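Local structure of A197 (Sulfolobus turreted icosahedral virus, 2C0N) at residues N35-A38 / V39-I43. The protein is a viral glycosyltransferase with the GT-A fold, which probably transfers a sugar from an activated donor to an acceptor. Sequence-based numbering, arbitrary orientation.
Sequences NHVA and VQREI
V37 and R41 meet across the first turn of helix 37-50, whose N-cap position is held by H36. The backbone of 35-38 runs straight on into 39-43. R41 N donates to V37 O at 2.9 Å, nearly in line with the carbonyl. One residue on, E42 N reaches A38 O at 3.0 Å, tilted 28° from the carbonyl plane. Before these regular bonds, H36 O takes two weak ones, from V39 N and Q40 N. The V39 N bond to H36 O spans three residues and is bent, with an N-H...O angle of 130°.

The side chains of V37 and R41 lie alongside each other and point the same way. V37 CG2 sits over one face of the R41 guanidinium, toward its rim, 3.7 Å from R41 NH2. The R41 chain is extended from CG to NE, which brings the charged group back level with V37 CG2. Beyond the turn, R41 forms salt bridges with E150 and D61 and a cation-pi contact with F59. These partners and V37 together should restrict how the group can turn. Q40 reaches back toward the start of the helix: CG lies beside the backbone N (chi1 -62°) and the chain is extended beyond it. Its OE1 comes within 3.4 Å of V37 CA, while NE2 donates to the backbone oxygens of S9 and S32. On another side of the turn, V39 CG1 lies 4.0 Å from N35 OD1. E42 bends at chi2, and its two carboxylate oxygens accept from the backbone N atoms of A135 and F136.

This is the N-terminal first turn of an alpha-helix. In this GT-A fold, it follows strand 28-31 and ties helix 37-50 to strand 3-8, the 134-136 loop and helix 150-158.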
# COMPACT_ATOMS: atom_id res chain seq x y z
N ASN A 35 -10.32 -16.49 5.85
CA ASN A 35 -9.94 -17.83 6.29
C ASN A 35 -8.84 -18.47 5.43
O ASN A 35 -7.96 -19.16 5.92
CB ASN A 35 -11.20 -18.73 6.30
CG ASN A 35 -12.51 -17.92 6.46
OD1 ASN A 35 -12.77 -16.94 5.72
ND2 ASN A 35 -13.32 -18.31 7.44
N HIS A 36 -8.92 -18.25 4.13
CA HIS A 36 -8.03 -18.92 3.21
C HIS A 36 -8.04 -18.15 1.92
O HIS A 36 -9.03 -17.48 1.60
CB HIS A 36 -8.51 -20.36 3.01
CG HIS A 36 -7.66 -21.16 2.07
ND1 HIS A 36 -6.74 -22.09 2.50
CD2 HIS A 36 -7.62 -21.19 0.73
CE1 HIS A 36 -6.15 -22.64 1.45
NE2 HIS A 36 -6.66 -22.09 0.36
N VAL A 37 -6.97 -18.26 1.15
CA VAL A 37 -6.88 -17.53 -0.14
C VAL A 37 -8.02 -17.91 -1.10
O VAL A 37 -8.49 -17.09 -1.88
CB VAL A 37 -5.48 -17.67 -0.79
CG1 VAL A 37 -5.17 -19.09 -1.16
CG2 VAL A 37 -5.36 -16.76 -1.99
N ALA A 38 -8.47 -19.15 -1.05
CA ALA A 38 -9.57 -19.58 -1.91
C ALA A 38 -10.84 -18.77 -1.64
O ALA A 38 -11.60 -18.46 -2.56
CB ALA A 38 -9.84 -21.08 -1.79
N VAL A 39 -11.06 -18.41 -0.38
CA VAL A 39 -12.21 -17.59 -0.04
C VAL A 39 -12.04 -16.20 -0.62
O VAL A 39 -12.97 -15.61 -1.15
CB VAL A 39 -12.40 -17.48 1.49
CG1 VAL A 39 -13.57 -16.56 1.81
CG2 VAL A 39 -12.57 -18.87 2.13
N GLN A 40 -10.83 -15.66 -0.54
CA GLN A 40 -10.57 -14.35 -1.18
C GLN A 40 -10.77 -14.40 -2.68
O GLN A 40 -11.32 -13.47 -3.27
CB GLN A 40 -9.15 -13.87 -0.87
CG GLN A 40 -8.86 -13.65 0.59
CD GLN A 40 -7.40 -13.35 0.83
OE1 GLN A 40 -6.54 -14.18 0.57
NE2 GLN A 40 -7.11 -12.17 1.35
N ARG A 41 -10.34 -15.47 -3.33
CA ARG A 41 -10.51 -15.57 -4.78
C ARG A 41 -11.97 -15.70 -5.18
O ARG A 41 -12.39 -15.16 -6.20
CB ARG A 41 -9.70 -16.72 -5.37
CG ARG A 41 -8.24 -16.61 -5.11
CD ARG A 41 -7.46 -17.48 -6.03
NE ARG A 41 -6.07 -17.62 -5.62
CZ ARG A 41 -5.14 -16.69 -5.79
NH1 ARG A 41 -5.45 -15.53 -6.34
NH2 ARG A 41 -3.89 -16.92 -5.40
N GLU A 42 -12.77 -16.38 -4.38
CA GLU A 42 -14.19 -16.44 -4.67
C GLU A 42 -14.88 -15.09 -4.51
O GLU A 42 -15.74 -14.74 -5.27
CB GLU A 42 -14.87 -17.46 -3.76
CG GLU A 42 -16.21 -17.93 -4.29
CD GLU A 42 -16.06 -18.81 -5.48
OE1 GLU A 42 -15.34 -19.81 -5.38
OE2 GLU A 42 -16.59 -18.46 -6.54
N ILE A 43 -14.55 -14.36 -3.45
CA ILE A 43 -15.04 -13.00 -3.26
C ILE A 43 -14.68 -12.15 -4.47
O ILE A 43 -15.52 -11.43 -5.00
CB ILE A 43 -14.43 -12.39 -1.98
CG1 ILE A 43 -15.05 -13.04 -0.75
CG2 ILE A 43 -14.62 -10.85 -1.92
CD1 ILE A 43 -14.30 -12.77 0.51